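Local atomic coordinates of alpha-galactosidase (Thermus thermophilus, PDB entry 6LCJ), a protein that probably hydrolyses alpha-galactosides, such as the oligosaccharide stachyose, as a thermostable hexameric glycosidase. Residues 32-37 with 131-136; 198-201 with 205-208; 367-372 with 380-385; 424-429 with 449-454. All blocks are in the same frame, centred on the assembly; numbering follows the deposited sequence.

Interaction 1 of 4, residues 32-37 with 131-136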
loop_
_atom_site.group_PDB
_atom_site.type_symbol
_atom_site.label_atom_id
_atom_site.label_comp_id
_atom_site.label_asym_id
_atom_site.label_seq_id
_atom_site.Cartn_x
_atom_site.Cartn_y
_atom_site.Cartn_z
ATOM N N ARG E 32 14.519 13.949 -34.839
ATOM C CA ARG E 32 14.380 12.900 -33.839
ATOM C C ARG E 32 12.970 12.874 -33.271
ATOM O O ARG E 32 12.402 11.800 -33.045
ATOM C CB ARG E 32 15.409 13.089 -32.723
ATOM C CG ARG E 32 15.875 11.782 -32.095
ATOM C CD ARG E 32 16.284 11.966 -30.640
ATOM N NE ARG E 32 16.318 10.701 -29.902
ATOM C CZ ARG E 32 15.647 10.480 -28.767
ATOM N NH1 ARG E 32 14.887 11.435 -28.245
ATOM N NH2 ARG E 32 15.727 9.302 -28.154
ATOM N N GLU E 33 12.376 14.043 -33.053
ATOM C CA GLU E 33 10.991 14.123 -32.618
ATOM C C GLU E 33 10.243 15.108 -33.498
ATOM O O GLU E 33 10.752 16.194 -33.785
ATOM C CB GLU E 33 10.868 14.536 -31.150
ATOM C CG GLU E 33 9.454 14.328 -30.648
ATOM C CD GLU E 33 9.284 14.649 -29.187
ATOM O OE1 GLU E 33 10.127 14.211 -28.364
ATOM O OE2 GLU E 33 8.301 15.355 -28.870
ATOM N N VAL E 34 9.048 14.724 -33.936
ATOM C CA VAL E 34 8.213 15.586 -34.757
ATOM C C VAL E 34 6.808 15.578 -34.179
ATOM O O VAL E 34 6.358 14.589 -33.596
ATOM C CB VAL E 34 8.206 15.169 -36.250
ATOM C CG1 VAL E 34 9.622 15.231 -36.832
ATOM C CG2 VAL E 34 7.602 13.786 -36.433
ATOM N N ARG E 35 6.123 16.708 -34.318
ATOM C CA ARG E 35 4.784 16.874 -33.785
ATOM C C ARG E 35 3.895 17.391 -34.897
ATOM O O ARG E 35 4.215 18.401 -35.522
ATOM C CB ARG E 35 4.778 17.835 -32.594
ATOM C CG ARG E 35 5.664 17.372 -31.464
ATOM C CD ARG E 35 5.219 17.932 -30.133
ATOM N NE ARG E 35 6.002 17.355 -29.053
ATOM C CZ ARG E 35 6.013 17.803 -27.807
ATOM N NH1 ARG E 35 5.280 18.857 -27.478
ATOM N NH2 ARG E 35 6.765 17.196 -26.893
ATOM N N VAL E 36 2.796 16.694 -35.151
ATOM C CA VAL E 36 1.851 17.062 -36.195
ATOM C C VAL E 36 0.493 17.219 -35.535
ATOM O O VAL E 36 0.072 16.342 -34.773
ATOM C CB VAL E 36 1.801 16.006 -37.316
ATOM C CG1 VAL E 36 0.752 16.372 -38.342
ATOM C CG2 VAL E 36 3.165 15.847 -37.973
ATOM N N PHE E 37 -0.184 18.339 -35.809
ATOM C CA PHE E 37 -1.474 18.568 -35.171
ATOM C C PHE E 37 -2.576 18.468 -36.203
ATOM O O PHE E 37 -2.497 19.125 -37.249
ATOM C CB PHE E 37 -1.522 19.931 -34.477
ATOM C CG PHE E 37 -0.430 20.122 -33.472
ATOM C CD1 PHE E 37 -0.647 19.844 -32.133
ATOM C CD2 PHE E 37 0.826 20.545 -33.874
ATOM C CE1 PHE E 37 0.373 19.994 -31.216
ATOM C CE2 PHE E 37 1.854 20.692 -32.967
ATOM C CZ PHE E 37 1.630 20.422 -31.635
ATOM N N GLY E 131 15.919 10.868 -37.914
ATOM C CA GLY E 131 15.601 10.343 -39.224
ATOM C C GLY E 131 14.498 11.139 -39.877
ATOM O O GLY E 131 14.058 12.179 -39.374
ATOM N N ALA E 132 14.061 10.620 -41.021
ATOM C CA ALA E 132 13.065 11.263 -41.857
ATOM C C ALA E 132 11.687 10.676 -41.587
ATOM O O ALA E 132 11.535 9.635 -40.939
ATOM C CB ALA E 132 13.422 11.111 -43.341
ATOM N N TRP E 133 10.676 11.352 -42.138
ATOM C CA TRP E 133 9.282 11.024 -41.910
ATOM C C TRP E 133 8.501 11.324 -43.171
ATOM O O TRP E 133 8.809 12.270 -43.893
ATOM C CB TRP E 133 8.660 11.838 -40.772
ATOM C CG TRP E 133 9.314 11.673 -39.459
ATOM C CD1 TRP E 133 10.370 12.390 -38.977
ATOM C CD2 TRP E 133 8.955 10.738 -38.431
ATOM N NE1 TRP E 133 10.689 11.956 -37.717
ATOM C CE2 TRP E 133 9.834 10.943 -37.358
ATOM C CE3 TRP E 133 7.974 9.750 -38.320
ATOM C CZ2 TRP E 133 9.764 10.194 -36.179
ATOM C CZ3 TRP E 133 7.912 9.001 -37.148
ATOM C CH2 TRP E 133 8.805 9.226 -36.100
ATOM N N PHE E 134 7.478 10.521 -43.417
ATOM C CA PHE E 134 6.495 10.814 -44.439
ATOM C C PHE E 134 5.263 11.342 -43.733
ATOM O O PHE E 134 4.825 10.756 -42.737
ATOM C CB PHE E 134 6.150 9.577 -45.267
ATOM C CG PHE E 134 5.165 9.854 -46.358
ATOM C CD1 PHE E 134 5.449 10.800 -47.331
ATOM C CD2 PHE E 134 3.954 9.195 -46.403
ATOM C CE1 PHE E 134 4.549 11.079 -48.338
ATOM C CE2 PHE E 134 3.037 9.469 -47.401
ATOM C CZ PHE E 134 3.342 10.417 -48.381
ATOM N N LEU E 135 4.730 12.462 -44.218
ATOM C CA LEU E 135 3.510 13.026 -43.659
ATOM C C LEU E 135 2.548 13.308 -44.796
ATOM O O LEU E 135 2.930 13.904 -45.804
ATOM C CB LEU E 135 3.784 14.302 -42.861
ATOM C CG LEU E 135 2.570 15.182 -42.552
ATOM C CD1 LEU E 135 1.740 14.570 -41.447
ATOM C CD2 LEU E 135 2.989 16.598 -42.210
ATOM N N ALA E 136 1.306 12.875 -44.633
ATOM C CA ALA E 136 0.333 12.962 -45.702
ATOM C C ALA E 136 -1.057 13.093 -45.097
ATOM O O ALA E 136 -1.302 12.680 -43.960
ATOM C CB ALA E 136 0.422 11.739 -46.618
#
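Val-34 and Val-36 face Trp-133 and Leu-135 across the interface between two beta-sheets, the CA atoms of both facing pairs, Val-34 with Trp-133 and Val-36 with Leu-135, lying 8.6 Å apart, too far for backbone bonding, while the two strands run in broadly the same direction. Side chains carry most of the contact. Val-34 meets the indole of Trp-133 with both of its methyl groups. CG2 sits over the face, 3.7 Å from the centroid of the five-membered ring of Trp-133 and only 9° off its normal, a CH-pi contact; CG1 stands over the same face toward the pyrrole rim, 3.6 Å from Trp-133 CD1. In Trp-133, chi1 (-59°) sets CG anti to the carbonyl carbon and chi2 (88°) turns a ring face to Val-34. Its buried NE1 is satisfied by the carbonyl oxygen of Gly-31. Further along, Val-36 and Leu-135 reach toward each other tip to tip, with Val-36 CG1 3.7 Å from Leu-135 CD1.

Glu-33 and Arg-35 point to the other side of their strand. There Arg-35 grips Glu-33 OE2 side-on through NE and NH2, each 3.1 Å from that oxygen, and OE1 of the same carboxylate pairs with Arg-125. Arg-35 also reaches Asp-256 O of a second subunit.

The arrangement is the face-to-face packing of a beta-sandwich, as in the N-terminal domain of GH36 enzymes. Strand 33-37 lies between strands 12-17 and 122-126 in one antiparallel sheet, and strand 132-137 between 26-30 and 102-108 in the other, Leu-104 and Leu-106 filling in around the four facing residues.

Interaction 2 of 4, residues 198-201 with 205-208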
loop_
_atom_site.group_PDB
_atom_site.type_symbol
_atom_site.label_atom_id
_atom_site.label_comp_id
_atom_site.label_asym_id
_atom_site.label_seq_id
_atom_site.Cartn_x
_atom_site.Cartn_y
_atom_site.Cartn_z
ATOM N N GLY E 198 9.115 -28.862 -34.929
ATOM C CA GLY E 198 8.989 -30.252 -34.544
ATOM C C GLY E 198 10.057 -31.193 -35.076
ATOM O O GLY E 198 10.126 -32.351 -34.655
ATOM N N TRP E 199 10.879 -30.732 -36.015
ATOM C CA TRP E 199 11.948 -31.573 -36.543
ATOM C C TRP E 199 13.243 -31.495 -35.737
ATOM O O TRP E 199 14.058 -32.417 -35.824
ATOM C CB TRP E 199 12.252 -31.202 -37.995
ATOM C CG TRP E 199 12.827 -29.827 -38.146
ATOM C CD1 TRP E 199 12.133 -28.663 -38.313
ATOM C CD2 TRP E 199 14.214 -29.467 -38.137
ATOM N NE1 TRP E 199 12.999 -27.600 -38.408
ATOM C CE2 TRP E 199 14.284 -28.065 -38.312
ATOM C CE3 TRP E 199 15.406 -30.193 -37.998
ATOM C CZ2 TRP E 199 15.497 -27.376 -38.351
ATOM C CZ3 TRP E 199 16.608 -29.507 -38.048
ATOM C CH2 TRP E 199 16.643 -28.111 -38.222
ATOM N N GLN E 200 13.438 -30.442 -34.948
ATOM C CA GLN E 200 14.705 -30.137 -34.295
ATOM C C GLN E 200 14.812 -30.793 -32.917
ATOM O O GLN E 200 13.821 -31.202 -32.311
ATOM C CB GLN E 200 14.882 -28.620 -34.170
ATOM C CG GLN E 200 14.006 -27.958 -33.107
ATOM C CD GLN E 200 12.526 -27.813 -33.518
ATOM O OE1 GLN E 200 12.100 -28.283 -34.572
ATOM N NE2 GLN E 200 11.749 -27.153 -32.677
ATOM N N ARG E 201 16.050 -30.885 -32.415
ATOM C CA ARG E 201 16.255 -31.437 -31.077
ATOM C C ARG E 201 15.904 -30.433 -29.987
ATOM O O ARG E 201 15.408 -30.827 -28.925
ATOM C CB ARG E 201 17.699 -31.905 -30.907
ATOM C CG ARG E 201 18.122 -33.015 -31.858
ATOM C CD ARG E 201 19.619 -33.296 -31.753
ATOM N NE ARG E 201 19.961 -33.853 -30.444
ATOM C CZ ARG E 201 19.650 -35.089 -30.055
ATOM N NH1 ARG E 201 18.994 -35.903 -30.883
ATOM N NH2 ARG E 201 19.991 -35.517 -28.840
ATOM N N ASP E 205 19.571 -26.097 -30.930
ATOM C CA ASP E 205 20.088 -27.386 -31.394
ATOM C C ASP E 205 19.321 -27.791 -32.659
ATOM O O ASP E 205 18.472 -28.687 -32.639
ATOM C CB ASP E 205 19.966 -28.436 -30.283
ATOM C CG ASP E 205 20.777 -29.702 -30.566
ATOM O OD1 ASP E 205 21.403 -29.794 -31.649
ATOM O OD2 ASP E 205 20.769 -30.608 -29.705
ATOM N N TRP E 206 19.623 -27.108 -33.761
ATOM C CA TRP E 206 18.923 -27.270 -35.035
ATOM C C TRP E 206 19.512 -28.453 -35.806
ATOM O O TRP E 206 20.202 -28.319 -36.820
ATOM C CB TRP E 206 18.989 -25.974 -35.828
ATOM C CG TRP E 206 18.358 -24.884 -35.044
ATOM C CD1 TRP E 206 18.990 -23.903 -34.329
ATOM C CD2 TRP E 206 16.954 -24.700 -34.829
ATOM N NE1 TRP E 206 18.063 -23.103 -33.709
ATOM C CE2 TRP E 206 16.804 -23.573 -33.999
ATOM C CE3 TRP E 206 15.807 -25.378 -35.266
ATOM C CZ2 TRP E 206 15.550 -23.107 -33.595
ATOM C CZ3 TRP E 206 14.575 -24.921 -34.863
ATOM C CH2 TRP E 206 14.450 -23.793 -34.040
ATOM N N GLU E 207 19.219 -29.632 -35.274
ATOM C CA GLU E 207 19.624 -30.923 -35.788
ATOM C C GLU E 207 18.450 -31.860 -35.574
ATOM O O GLU E 207 17.687 -31.693 -34.611
ATOM C CB GLU E 207 20.877 -31.460 -35.071
ATOM C CG GLU E 207 22.175 -30.734 -35.411
ATOM C CD GLU E 207 22.582 -30.913 -36.862
ATOM O OE1 GLU E 207 22.390 -32.023 -37.410
ATOM O OE2 GLU E 207 23.095 -29.943 -37.462
ATOM N N PRO E 208 18.260 -32.832 -36.461
ATOM C CA PRO E 208 17.041 -33.649 -36.397
ATOM C C PRO E 208 16.983 -34.501 -35.140
ATOM O O PRO E 208 17.963 -35.134 -34.748
ATOM C CB PRO E 208 17.122 -34.517 -37.659
ATOM C CG PRO E 208 18.518 -34.329 -38.210
ATOM C CD PRO E 208 18.987 -32.999 -37.728
#
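Trp-199 and Trp-206 form the tight side of this contact, their side chains crossing at about a right angle with Trp-199 CZ2 3.7 Å from Trp-206 CE3. The rings meet obliquely, planes at 43°. Gln-200 lies alongside Trp-206, its CB 3.5 Å from Trp-206 CE3, and bends at chi2 (-75°) to bring OE1 back to the N-H of Gly-198 at 3.1 Å; its NE2 binds Asp-197. Pro-208 meets the edge of the Trp-199 indole, whose NE1 donates to Trp-233 O. With a serine at Trp-199, Trp-233 O would probably lose its donor and Trp-206 a neighbour.

The solvent side is looser. Arg-201 and Asp-205 run side by side, but NE stands 3.4 Å from Asp-205 OD2 in a weakly hydrogen-bonded salt bridge, with the guanidinium and carboxylate planes 66° apart. The backbone N of Arg-201 is shared weakly between Asp-205 O and Glu-207 O.

Gln-200 and Pro-208 make an antiparallel non-hydrogen-bonded pair, supplemented by a CA-H...O contact from Pro-208 CA to Trp-199 O, and Trp-206 centres an inverse gamma turn. This is an irregular hairpin in the loop between strand 192-195 and helix 216-224, at the C-terminal end of the strands of the TIM barrel.

Interaction 3 of 4, residues 367-372 with 380-385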
loop_
_atom_site.group_PDB
_atom_site.type_symbol
_atom_site.label_atom_id
_atom_site.label_comp_id
_atom_site.label_asym_id
_atom_site.label_seq_id
_atom_site.Cartn_x
_atom_site.Cartn_y
_atom_site.Cartn_z
ATOM N N GLU E 367 -10.819 -16.574 -23.580
ATOM C CA GLU E 367 -10.038 -16.454 -22.355
ATOM C C GLU E 367 -8.761 -15.658 -22.594
ATOM O O GLU E 367 -8.385 -14.814 -21.775
ATOM C CB GLU E 367 -9.712 -17.830 -21.781
ATOM C CG GLU E 367 -10.731 -18.272 -20.744
ATOM C CD GLU E 367 -12.059 -18.528 -21.395
ATOM O OE1 GLU E 367 -12.050 -19.259 -22.397
ATOM O OE2 GLU E 367 -13.088 -17.980 -20.947
ATOM N N ARG E 368 -8.087 -15.896 -23.718
ATOM C CA ARG E 368 -6.859 -15.157 -23.994
ATOM C C ARG E 368 -7.141 -13.785 -24.605
ATOM O O ARG E 368 -6.478 -12.799 -24.259
ATOM C CB ARG E 368 -5.949 -15.981 -24.902
ATOM C CG ARG E 368 -4.673 -15.266 -25.276
ATOM C CD ARG E 368 -3.637 -16.235 -25.824
ATOM N NE ARG E 368 -2.399 -15.531 -26.114
ATOM C CZ ARG E 368 -1.309 -16.085 -26.633
ATOM N NH1 ARG E 368 -1.274 -17.380 -26.923
ATOM N NH2 ARG E 368 -0.250 -15.327 -26.857
ATOM N N SER E 369 -8.131 -13.685 -25.490
ATOM C CA SER E 369 -8.343 -12.411 -26.156
ATOM C C SER E 369 -9.037 -11.395 -25.256
ATOM O O SER E 369 -8.759 -10.194 -25.352
ATOM C CB SER E 369 -9.130 -12.628 -27.442
ATOM O OG SER E 369 -8.337 -13.358 -28.359
ATOM N N PHE E 370 -9.922 -11.837 -24.372
ATOM C CA PHE E 370 -10.660 -10.910 -23.525
ATOM C C PHE E 370 -10.144 -10.885 -22.088
ATOM O O PHE E 370 -9.754 -9.827 -21.591
ATOM C CB PHE E 370 -12.156 -11.252 -23.570
ATOM C CG PHE E 370 -12.996 -10.350 -22.727
ATOM C CD1 PHE E 370 -13.436 -9.130 -23.225
ATOM C CD2 PHE E 370 -13.331 -10.707 -21.423
ATOM C CE1 PHE E 370 -14.207 -8.278 -22.445
ATOM C CE2 PHE E 370 -14.100 -9.862 -20.629
ATOM C CZ PHE E 370 -14.543 -8.644 -21.143
ATOM N N TRP E 371 -10.118 -12.024 -21.396
ATOM C CA TRP E 371 -9.756 -12.007 -19.983
ATOM C C TRP E 371 -8.295 -11.633 -19.776
ATOM O O TRP E 371 -7.962 -10.903 -18.835
ATOM C CB TRP E 371 -10.081 -13.358 -19.352
ATOM C CG TRP E 371 -11.557 -13.585 -19.340
ATOM C CD1 TRP E 371 -12.254 -14.451 -20.116
ATOM C CD2 TRP E 371 -12.524 -12.895 -18.533
ATOM N NE1 TRP E 371 -13.598 -14.367 -19.836
ATOM C CE2 TRP E 371 -13.793 -13.417 -18.867
ATOM C CE3 TRP E 371 -12.440 -11.893 -17.551
ATOM C CZ2 TRP E 371 -14.979 -12.976 -18.252
ATOM C CZ3 TRP E 371 -13.623 -11.453 -16.939
ATOM C CH2 TRP E 371 -14.873 -11.996 -17.299
ATOM N N LEU E 372 -7.412 -12.092 -20.649
ATOM C CA LEU E 372 -6.016 -11.692 -20.585
ATOM C C LEU E 372 -5.706 -10.503 -21.487
ATOM O O LEU E 372 -4.569 -10.017 -21.485
ATOM C CB LEU E 372 -5.121 -12.888 -20.936
ATOM C CG LEU E 372 -5.344 -14.104 -20.031
ATOM C CD1 LEU E 372 -4.727 -15.356 -20.636
ATOM C CD2 LEU E 372 -4.791 -13.850 -18.649
ATOM N N LEU E 380 -8.425 -17.150 -35.781
ATOM C CA LEU E 380 -8.688 -16.589 -37.101
ATOM C C LEU E 380 -9.048 -15.110 -37.011
ATOM O O LEU E 380 -8.590 -14.297 -37.821
ATOM C CB LEU E 380 -9.797 -17.376 -37.795
ATOM C CG LEU E 380 -10.087 -16.855 -39.202
ATOM C CD1 LEU E 380 -8.802 -16.861 -40.031
ATOM C CD2 LEU E 380 -11.190 -17.661 -39.874
ATOM N N ARG E 381 -9.866 -14.742 -36.033
ATOM C CA ARG E 381 -10.271 -13.349 -35.912
ATOM C C ARG E 381 -9.079 -12.447 -35.635
ATOM O O ARG E 381 -8.931 -11.395 -36.266
ATOM C CB ARG E 381 -11.299 -13.198 -34.811
ATOM C CG ARG E 381 -11.785 -11.816 -34.709
ATOM C CD ARG E 381 -12.006 -11.439 -33.290
ATOM N NE ARG E 381 -13.106 -10.497 -33.155
ATOM C CZ ARG E 381 -13.717 -10.238 -32.008
ATOM N NH1 ARG E 381 -13.331 -10.855 -30.893
ATOM N NH2 ARG E 381 -14.708 -9.360 -31.972
ATOM N N ASN E 382 -8.229 -12.832 -34.680
ATOM C CA ASN E 382 -7.021 -12.060 -34.410
ATOM C C ASN E 382 -6.157 -11.978 -35.651
ATOM O O ASN E 382 -5.641 -10.906 -35.984
ATOM C CB ASN E 382 -6.230 -12.685 -33.265
ATOM C CG ASN E 382 -6.892 -12.511 -31.906
ATOM O OD1 ASN E 382 -7.828 -11.739 -31.725
ATOM N ND2 ASN E 382 -6.392 -13.247 -30.942
ATOM N N ALA E 383 -5.986 -13.108 -36.347
ATOM C CA ALA E 383 -5.244 -13.119 -37.602
ATOM C C ALA E 383 -5.818 -12.105 -38.577
ATOM O O ALA E 383 -5.107 -11.223 -39.075
ATOM C CB ALA E 383 -5.266 -14.518 -38.215
ATOM N N LEU E 384 -7.125 -12.201 -38.830
ATOM C CA LEU E 384 -7.755 -11.335 -39.819
ATOM C C LEU E 384 -7.620 -9.865 -39.434
ATOM O O LEU E 384 -7.343 -9.022 -40.292
ATOM C CB LEU E 384 -9.225 -11.723 -39.995
ATOM C CG LEU E 384 -9.535 -13.040 -40.714
ATOM C CD1 LEU E 384 -10.998 -13.369 -40.523
ATOM C CD2 LEU E 384 -9.192 -13.009 -42.205
ATOM N N ARG E 385 -7.772 -9.542 -38.144
ATOM C CA ARG E 385 -7.826 -8.134 -37.746
ATOM C C ARG E 385 -6.525 -7.400 -38.064
ATOM O O ARG E 385 -6.551 -6.271 -38.561
ATOM C CB ARG E 385 -8.152 -7.993 -36.261
ATOM C CG ARG E 385 -8.178 -6.526 -35.806
ATOM C CD ARG E 385 -8.932 -6.332 -34.485
ATOM N NE ARG E 385 -8.240 -7.086 -33.461
ATOM C CZ ARG E 385 -8.720 -8.175 -32.873
ATOM N NH1 ARG E 385 -9.938 -8.624 -33.171
ATOM N NH2 ARG E 385 -7.969 -8.820 -31.987
#
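Ser-369 and Asn-382 touch through one hydrogen bond, from Asn-382 ND2 to Ser-369 OG, 3.2 Å long and fairly straight at 158°. The hydroxyl lies close to the amide plane, 14° out of it. With CG set beside the backbone N (chi1 -71°), the asparagine amide reaches across to the neighbouring helix, where the CA atoms of the two residues are 8.4 Å apart.

Each polar atom of the pair has further partners. ND2 also donates to Gly-377 O, and Asn-382 OD1 accepts from Arg-385 NH2 at 2.9 Å, the donor standing well above the carbonyl plane; donors and acceptors on both ends of the amide fix its rotation. Ser-369 OG is hydrogen-bonded in addition to Asp-364 OD1.

In chain order, both helices fall between TIM-barrel strands 352-354 and 398-400: helix 366-371 ends in a pi-type turn, closed by Leu-372 N on Glu-367 O at 3.1 Å, and a short loop containing Gly-377 leads into helix 380-388. Within that loop Asp-374 forms a salt bridge with Arg-368.

Farther out, Leu-380 and Leu-384 pack on helix 415-428. On the other flank a third subunit approaches helix 366-371: its Arg-73 pairs with Glu-367, and its Phe-266 meets Trp-371 edge-to-face.

Interaction 4 of 4, residues 424-429 with 449-454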
loop_
_atom_site.group_PDB
_atom_site.type_symbol
_atom_site.label_atom_id
_atom_site.label_comp_id
_atom_site.label_asym_id
_atom_site.label_seq_id
_atom_site.Cartn_x
_atom_site.Cartn_y
_atom_site.Cartn_z
ATOM N N LEU E 424 -8.562 -13.391 -48.318
ATOM C CA LEU E 424 -7.321 -12.644 -48.121
ATOM C C LEU E 424 -6.129 -13.319 -48.794
ATOM O O LEU E 424 -5.206 -12.625 -49.234
ATOM C CB LEU E 424 -7.044 -12.445 -46.630
ATOM C CG LEU E 424 -7.902 -11.395 -45.915
ATOM C CD1 LEU E 424 -7.236 -10.982 -44.626
ATOM C CD2 LEU E 424 -8.166 -10.191 -46.792
ATOM N N ALA E 425 -6.118 -14.653 -48.890
ATOM C CA ALA E 425 -5.091 -15.320 -49.692
ATOM C C ALA E 425 -5.211 -14.949 -51.169
ATOM O O ALA E 425 -4.203 -14.705 -51.841
ATOM C CB ALA E 425 -5.177 -16.837 -49.521
ATOM N N HIS E 426 -6.432 -14.901 -51.699
ATOM C CA HIS E 426 -6.599 -14.463 -53.081
ATOM C C HIS E 426 -6.115 -13.029 -53.258
ATOM O O HIS E 426 -5.406 -12.724 -54.216
ATOM C CB HIS E 426 -8.056 -14.585 -53.512
ATOM C CG HIS E 426 -8.501 -15.986 -53.787
ATOM N ND1 HIS E 426 -7.816 -16.832 -54.630
ATOM C CD2 HIS E 426 -9.582 -16.679 -53.352
ATOM C CE1 HIS E 426 -8.446 -17.991 -54.692
ATOM N NE2 HIS E 426 -9.522 -17.924 -53.931
ATOM N N PHE E 427 -6.462 -12.140 -52.329
ATOM C CA PHE E 427 -6.066 -10.744 -52.477
ATOM C C PHE E 427 -4.545 -10.580 -52.428
ATOM O O PHE E 427 -3.960 -9.871 -53.247
ATOM C CB PHE E 427 -6.739 -9.900 -51.402
ATOM C CG PHE E 427 -6.506 -8.424 -51.557
ATOM C CD1 PHE E 427 -7.224 -7.688 -52.484
ATOM C CD2 PHE E 427 -5.568 -7.770 -50.773
ATOM C CE1 PHE E 427 -7.022 -6.327 -52.621
ATOM C CE2 PHE E 427 -5.365 -6.408 -50.908
ATOM C CZ PHE E 427 -6.088 -5.692 -51.839
ATOM N N THR E 428 -3.886 -11.209 -51.463
ATOM C CA THR E 428 -2.437 -11.089 -51.376
ATOM C C THR E 428 -1.724 -11.952 -52.405
ATOM O O THR E 428 -0.559 -11.677 -52.719
ATOM C CB THR E 428 -1.930 -11.489 -49.978
ATOM O OG1 THR E 428 -2.285 -12.850 -49.711
ATOM C CG2 THR E 428 -2.507 -10.591 -48.885
ATOM N N GLY E 429 -2.383 -12.998 -52.910
ATOM C CA GLY E 429 -1.731 -13.992 -53.735
ATOM C C GLY E 429 -0.854 -14.983 -53.001
ATOM O O GLY E 429 -0.196 -15.792 -53.655
ATOM N N GLU E 449 -7.924 -27.696 -54.758
ATOM C CA GLU E 449 -7.270 -27.622 -56.062
ATOM C C GLU E 449 -7.712 -26.393 -56.854
ATOM O O GLU E 449 -6.883 -25.726 -57.477
ATOM C CB GLU E 449 -7.520 -28.901 -56.862
ATOM C CG GLU E 449 -6.684 -28.993 -58.146
ATOM C CD GLU E 449 -5.166 -28.721 -57.957
ATOM O OE1 GLU E 449 -4.612 -28.885 -56.838
ATOM O OE2 GLU E 449 -4.511 -28.348 -58.954
ATOM N N ALA E 450 -9.008 -26.076 -56.860
ATOM C CA ALA E 450 -9.422 -24.864 -57.557
ATOM C C ALA E 450 -8.810 -23.618 -56.921
ATOM O O ALA E 450 -8.515 -22.641 -57.617
ATOM C CB ALA E 450 -10.946 -24.766 -57.596
ATOM N N PHE E 451 -8.590 -23.643 -55.607
ATOM C CA PHE E 451 -7.937 -22.524 -54.929
ATOM C C PHE E 451 -6.500 -22.348 -55.426
ATOM O O PHE E 451 -6.083 -21.241 -55.785
ATOM C CB PHE E 451 -7.993 -22.770 -53.418
ATOM C CG PHE E 451 -7.146 -21.834 -52.584
ATOM C CD1 PHE E 451 -7.548 -20.517 -52.356
ATOM C CD2 PHE E 451 -5.982 -22.296 -51.968
ATOM C CE1 PHE E 451 -6.797 -19.669 -51.557
ATOM C CE2 PHE E 451 -5.221 -21.454 -51.151
ATOM C CZ PHE E 451 -5.629 -20.135 -50.953
ATOM N N LEU E 452 -5.745 -23.449 -55.484
ATOM C CA LEU E 452 -4.360 -23.397 -55.934
ATOM C C LEU E 452 -4.255 -23.060 -57.415
ATOM O O LEU E 452 -3.404 -22.257 -57.811
ATOM C CB LEU E 452 -3.677 -24.731 -55.653
ATOM C CG LEU E 452 -3.531 -25.040 -54.167
ATOM C CD1 LEU E 452 -3.152 -26.491 -53.924
ATOM C CD2 LEU E 452 -2.507 -24.109 -53.564
ATOM N N ALA E 453 -5.110 -23.655 -58.250
ATOM C CA ALA E 453 -4.909 -23.620 -59.695
ATOM C C ALA E 453 -5.472 -22.376 -60.361
ATOM O O ALA E 453 -5.213 -22.167 -61.548
ATOM C CB ALA E 453 -5.529 -24.858 -60.347
ATOM N N ARG E 454 -6.233 -21.554 -59.649
ATOM C CA ARG E 454 -6.928 -20.433 -60.258
ATOM C C ARG E 454 -6.448 -19.118 -59.669
ATOM O O ARG E 454 -5.986 -19.051 -58.531
ATOM C CB ARG E 454 -8.447 -20.533 -60.074
ATOM C CG ARG E 454 -9.124 -21.439 -61.071
ATOM C CD ARG E 454 -10.489 -21.900 -60.575
ATOM N NE ARG E 454 -11.486 -20.837 -60.658
ATOM C CZ ARG E 454 -11.938 -20.147 -59.614
ATOM N NH1 ARG E 454 -11.478 -20.404 -58.382
ATOM N NH2 ARG E 454 -12.846 -19.195 -59.807
HETATM O O HOH W 1 -6.325 -16.587 -56.654
#
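Phe-451 presents its ring edge to the face of the His-426 imidazole, an offset edge-to-face pair with centroids 5.1 Å apart and planes at 64°. Phe-451 CE1 stands over the imidazole toward its rim, while CD1 is the closer atom, 3.6 Å from His-426 CE1. At another point of the phenyl edge, in its plane, lies the methyl group of Ala-425, whose CB is 3.6 Å from Phe-451 CZ. The ring thus fits against two successive residues of helix 415-428. Its reach comes from the first torsion, which turns CG away from the backbone N (chi1 169°). Lys-431 adds a cation-pi contact to the same phenyl ring. Replacing Phe-451 by a valine is likely to uncover the imidazole face and the Ala-425 methyl and to cost Lys-431 its aromatic partner.

A water near His-426 ND1 donates to Arg-454 O at 3.1 Å; its approach to ND1 is too short to be trusted in detail. Both helices end here. Gly-429 leaves helix 415-428 with positive phi, and just before it Thr-428 OG1 donates to Leu-424 O at 3.0 Å, a carbonyl that also accepts Thr-428 N.

The contact joins the last turns of helices 415-428 and 442-453, with barrel strand 431-433 in the connection between them. Val-458 of strand 458-462 packs on His-426, and helix 380-388 lies against Leu-424.

Interactions 3 and 4 are direct neighbours: Leu-384 CD2 of helix 380-388 lies 3.7 Å from Leu-424 CD1 of helix 415-428, so that one helix of each contact packs against the other, although the centres of the contacts are 25 Å apart. Interaction 2 belongs to the same barrel domain but touches neither; its nearest atoms are about 17 Å from interaction 3 and about 22 Å from interaction 4. In a TIM barrel the active site lies at the C-terminal ends of the strands, the end from which interaction 2 projects. Interaction 1 is in the separate beta-sandwich, its centre 45 Å from that of interaction 2. Interactions 1 and 3 both border other subunits of the hexamer.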